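Local coordinates for DNA damage response protein Rtt109, putative (Neosartorya fumigata, PDB 5ZB9), which probably transfers the acetyl group of acetyl-CoA to lysine side chains of histones, including histone H3, at residues 166-169 with 170-173; 297-300 with 301-304. All blocks are in the same frame, centred on the assembly; numbering follows the deposited sequence.

Overall arrangement
Interactions 1 and 2 are both turns of helix closed by i to i+4 backbone bonds, but they sit in quite different surroundings of this acetyltransferase. Interaction 1 (166-169 with 170-173) sits on helix 162-177, against strand 133-140 and helix 111-127, and contains W168 and R171, both seen to bind CoA, although no CoA is bound here. Interaction 2 (297-300 with 301-304) makes up the short helix 297-304, which packs on helix 266-272 away from the cofactor site. The two centres lie about 23 Å apart and the nearest atoms about 11 Å, without touching. In both, an aromatic residue reaches a partner one turn further on.

Interaction 1 of 2, residues 166-169 with 170-173; sequences IKWW and CRVI
Two turns of helix 162-177 are joined between I166-W169 and C170-I173 by successive i to i+4 backbone hydrogen bonds, with C170 N to I166 O at 3.1 Å and I173 N to W169 O at 3.0 Å as the first and last. On these turns V172 reaches both tryptophans. Its CG2 lies over a face of the W168 six-membered ring in a CH-pi contact, 3.8 Å from the ring centroid and 12° off the normal. The indole of W168 is carried there by a CG anti to the backbone N (chi1 -172°). W169 meets the same valine obliquely, its CE3 4.0 Å from V172 CB, while W168 CZ3 lies above the face of the W169 ring. In the conformer described here, one of two modelled, R171 folds back along the helix and sets its guanidinium nearly perpendicular to the W168 indole. NH1 then comes to the indole edge, 3.9 Å from W168 CD1, and K167 O lies over a guanidinium face. R113 of helix 111-127 touches W168, R171 and V172, and W169 packs on L138 and A140 of strand 133-140. W168, R171 and R113 all belong to the CoA site. Apolar packing of V172 against both indoles thus lies next to the positive charges of R171 and R113, an arrangement consistent with a site for the negatively charged CoA.

Interaction 2 of 2, residues 297-300 with 301-304; sequences LAQF and WEMM
L297-F300 and W301-M304 form the two halves of the short helix 297-304, where four i to i+4 hydrogen bonds run from W301 N to L297 O (3.2 Å) through to M304 N to F300 O (2.9 Å). The aromatic neighbours F300 and W301 make a T-shaped pair: the edge of the phenyl ring is turned to the face of the indole, with centroids 5.2 Å apart and planes at 72°. Between the rings, F300 CE2 comes closest, 3.9 Å from W301 CZ3. The phenyl leaves with CG anti to its own N (chi1 174°), whereas W301 CG is anti to the carbonyl carbon (chi1 -66°), which brings the indole back along the preceding turn. There it runs beside L297, whose CD1 is 3.9 Å from W301 NE1. Such i to i+4 pairing puts L297 and W301 on one flank of the helix, and F300 and M304 pair with the same spacing: M304 CG lies over a face of the phenyl ring, 4.1 Å from F300 CE2. The side bearing F300, M303 and M304 faces helix 266-272, where F267 meets the F300 ring with planes roughly parallel and also touches M303 and M304, while L268 and L271 pack on F300. L297, separately, reaches Y239 and V256 in loops. At the start of the helix, the side-chain OE1 of Q299 accepts a hydrogen bond from K295 N, and S296 OG is hydrogen-bonded to Q299 N.

Interaction 1 of 2, residues 166-169 with 170-173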
loop_
_atom_site.group_PDB
_atom_site.type_symbol
_atom_site.label_atom_id
_atom_site.label_comp_id
_atom_site.label_asym_id
_atom_site.label_seq_id
_atom_site.Cartn_x
_atom_site.Cartn_y
_atom_site.Cartn_z
ATOM N N ILE A 166 -9.697 4.628 -7.871
ATOM C CA ILE A 166 -8.673 5.651 -7.721
ATOM C C ILE A 166 -9.147 6.769 -6.774
ATOM O O ILE A 166 -8.407 7.170 -5.877
ATOM C CB ILE A 166 -8.262 6.232 -9.090
ATOM C CG1 ILE A 166 -7.645 5.135 -9.961
ATOM C CG2 ILE A 166 -7.266 7.378 -8.920
ATOM C CD1 ILE A 166 -7.551 5.498 -11.441
ATOM N N LYS A 167 -10.377 7.251 -6.939
ATOM C CA LYS A 167 -10.890 8.273 -6.028
ATOM C C LYS A 167 -11.015 7.729 -4.614
ATOM O O LYS A 167 -10.743 8.439 -3.643
ATOM C CB LYS A 167 -12.239 8.810 -6.493
ATOM C CG LYS A 167 -12.152 9.627 -7.759
ATOM C CD LYS A 167 -13.524 10.092 -8.224
ATOM C CE LYS A 167 -13.447 10.601 -9.661
ATOM N NZ LYS A 167 -14.733 11.166 -10.166
ATOM N N TRP A 168 -11.414 6.464 -4.503
ATOM C CA TRP A 168 -11.611 5.833 -3.198
ATOM C C TRP A 168 -10.294 5.768 -2.423
ATOM O O TRP A 168 -10.220 6.175 -1.265
ATOM C CB TRP A 168 -12.206 4.429 -3.372
ATOM C CG TRP A 168 -12.638 3.754 -2.097
ATOM C CD1 TRP A 168 -13.832 3.908 -1.444
ATOM C CD2 TRP A 168 -11.884 2.800 -1.327
ATOM N NE1 TRP A 168 -13.862 3.114 -0.318
ATOM C CE2 TRP A 168 -12.682 2.425 -0.225
ATOM C CE3 TRP A 168 -10.616 2.232 -1.465
ATOM C CZ2 TRP A 168 -12.254 1.509 0.725
ATOM C CZ3 TRP A 168 -10.188 1.315 -0.514
ATOM C CH2 TRP A 168 -11.006 0.962 0.564
ATOM N N TRP A 169 -9.253 5.274 -3.080
ATOM C CA TRP A 169 -7.953 5.130 -2.443
ATOM C C TRP A 169 -7.350 6.474 -2.062
ATOM O O TRP A 169 -6.674 6.583 -1.046
ATOM C CB TRP A 169 -6.994 4.355 -3.350
ATOM C CG TRP A 169 -7.138 2.870 -3.203
ATOM C CD1 TRP A 169 -7.551 1.984 -4.156
ATOM C CD2 TRP A 169 -6.893 2.102 -2.019
ATOM N NE1 TRP A 169 -7.559 0.714 -3.642
ATOM C CE2 TRP A 169 -7.156 0.758 -2.334
ATOM C CE3 TRP A 169 -6.466 2.424 -0.726
ATOM C CZ2 TRP A 169 -7.002 -0.267 -1.403
ATOM C CZ3 TRP A 169 -6.315 1.414 0.193
ATOM C CH2 TRP A 169 -6.586 0.084 -0.145
ATOM N N CYS A 170 -7.597 7.504 -2.861
ATOM C CA CYS A 170 -7.144 8.838 -2.475
ATOM C C CYS A 170 -7.854 9.307 -1.200
ATOM O O CYS A 170 -7.230 9.948 -0.355
ATOM C CB CYS A 170 -7.353 9.834 -3.613
ATOM S SG CYS A 170 -6.283 9.508 -5.038
ATOM N N ARG A 171 -9.136 8.963 -1.042
ATOM C CA ARG A 171 -9.884 9.345 0.152
ATOM C C ARG A 171 -9.400 8.566 1.371
ATOM O O ARG A 171 -9.501 9.033 2.495
ATOM C CB ARG A 171 -11.387 9.137 -0.060
ATOM C CG ARG A 171 -12.044 10.164 -0.988
ATOM C CD ARG A 171 -13.561 10.003 -1.012
ATOM N NE ARG A 171 -13.958 8.708 -1.559
ATOM C CZ ARG A 171 -14.396 8.519 -2.801
ATOM N NH1 ARG A 171 -14.719 7.301 -3.208
ATOM N NH2 ARG A 171 -14.515 9.550 -3.628
ATOM N N VAL A 172 -8.863 7.373 1.145
ATOM C CA VAL A 172 -8.267 6.593 2.225
ATOM C C VAL A 172 -6.988 7.269 2.711
ATOM O O VAL A 172 -6.729 7.389 3.912
ATOM C CB VAL A 172 -7.931 5.155 1.772
ATOM C CG1 VAL A 172 -7.030 4.466 2.784
ATOM C CG2 VAL A 172 -9.205 4.350 1.523
ATOM N N ILE A 173 -6.191 7.709 1.745
ATOM C CA ILE A 173 -4.892 8.318 1.993
ATOM C C ILE A 173 -4.996 9.746 2.560
ATOM O O ILE A 173 -4.193 10.140 3.406
ATOM C CB ILE A 173 -4.066 8.301 0.675
ATOM C CG1 ILE A 173 -3.603 6.871 0.396
ATOM C CG2 ILE A 173 -2.880 9.266 0.711
ATOM C CD1 ILE A 173 -2.896 6.238 1.563
#

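Interaction 2 of 2, residues 297-300 with 301-304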
loop_
_atom_site.group_PDB
_atom_site.type_symbol
_atom_site.label_atom_id
_atom_site.label_comp_id
_atom_site.label_asym_id
_atom_site.label_seq_id
_atom_site.Cartn_x
_atom_site.Cartn_y
_atom_site.Cartn_z
ATOM N N LEU A 297 12.473 8.141 -18.166
ATOM C CA LEU A 297 11.391 7.953 -17.211
ATOM C C LEU A 297 10.097 8.580 -17.731
ATOM O O LEU A 297 9.024 7.986 -17.632
ATOM C CB LEU A 297 11.774 8.547 -15.858
ATOM C CG LEU A 297 10.823 8.267 -14.700
ATOM C CD1 LEU A 297 10.433 6.791 -14.667
ATOM C CD2 LEU A 297 11.470 8.692 -13.396
ATOM N N ALA A 298 10.208 9.776 -18.300
ATOM C CA ALA A 298 9.065 10.451 -18.913
ATOM C C ALA A 298 8.411 9.577 -19.977
ATOM O O ALA A 298 7.186 9.524 -20.094
ATOM C CB ALA A 298 9.502 11.780 -19.521
ATOM N N GLN A 299 9.240 8.886 -20.749
ATOM C CA GLN A 299 8.752 8.069 -21.848
ATOM C C GLN A 299 8.144 6.761 -21.329
ATOM O O GLN A 299 7.250 6.186 -21.954
ATOM C CB GLN A 299 9.888 7.795 -22.832
ATOM C CG GLN A 299 9.431 7.436 -24.228
ATOM C CD GLN A 299 10.588 7.074 -25.157
ATOM O OE1 GLN A 299 11.766 7.287 -24.832
ATOM N NE2 GLN A 299 10.252 6.515 -26.321
ATOM N N PHE A 300 8.630 6.300 -20.179
ATOM C CA PHE A 300 8.042 5.143 -19.507
ATOM C C PHE A 300 6.578 5.406 -19.127
ATOM O O PHE A 300 5.711 4.579 -19.404
ATOM C CB PHE A 300 8.871 4.768 -18.263
ATOM C CG PHE A 300 8.259 3.675 -17.418
ATOM C CD1 PHE A 300 8.460 2.340 -17.732
ATOM C CD2 PHE A 300 7.492 3.986 -16.303
ATOM C CE1 PHE A 300 7.896 1.335 -16.961
ATOM C CE2 PHE A 300 6.927 2.985 -15.526
ATOM C CZ PHE A 300 7.132 1.659 -15.855
ATOM N N TRP A 301 6.295 6.553 -18.510
ATOM C CA TRP A 301 4.918 6.859 -18.116
ATOM C C TRP A 301 4.021 7.055 -19.340
ATOM O O TRP A 301 2.838 6.691 -19.319
ATOM C CB TRP A 301 4.847 8.097 -17.209
ATOM C CG TRP A 301 5.502 7.911 -15.867
ATOM C CD1 TRP A 301 6.533 8.641 -15.358
ATOM C CD2 TRP A 301 5.183 6.922 -14.874
ATOM N NE1 TRP A 301 6.878 8.172 -14.111
ATOM C CE2 TRP A 301 6.068 7.116 -13.792
ATOM C CE3 TRP A 301 4.238 5.894 -14.796
ATOM C CZ2 TRP A 301 6.037 6.321 -12.646
ATOM C CZ3 TRP A 301 4.208 5.102 -13.657
ATOM C CH2 TRP A 301 5.102 5.323 -12.598
ATOM N N GLU A 302 4.577 7.620 -20.407
ATOM C CA GLU A 302 3.801 7.800 -21.624
ATOM C C GLU A 302 3.437 6.457 -22.217
ATOM O O GLU A 302 2.289 6.221 -22.587
ATOM C CB GLU A 302 4.559 8.624 -22.655
ATOM C CG GLU A 302 3.698 8.969 -23.860
ATOM C CD GLU A 302 4.510 9.330 -25.097
ATOM O OE1 GLU A 302 5.749 9.510 -24.979
ATOM O OE2 GLU A 302 3.899 9.416 -26.191
ATOM N N MET A 303 4.414 5.564 -22.298
ATOM C CA MET A 303 4.171 4.266 -22.917
ATOM C C MET A 303 3.357 3.340 -22.009
ATOM O O MET A 303 2.752 2.379 -22.486
ATOM C CB MET A 303 5.496 3.614 -23.312
ATOM C CG MET A 303 6.228 4.349 -24.432
ATOM S SD MET A 303 5.279 4.400 -25.979
ATOM C CE MET A 303 4.754 6.107 -26.000
ATOM N N MET A 304 3.335 3.628 -20.706
ATOM C CA MET A 304 2.460 2.890 -19.795
ATOM C C MET A 304 1.019 3.020 -20.253
ATOM O O MET A 304 0.259 2.058 -20.204
ATOM C CB MET A 304 2.588 3.393 -18.353
ATOM C CG MET A 304 3.274 2.420 -17.395
ATOM S SD MET A 304 2.522 0.782 -17.305
ATOM C CE MET A 304 1.047 1.106 -16.354
#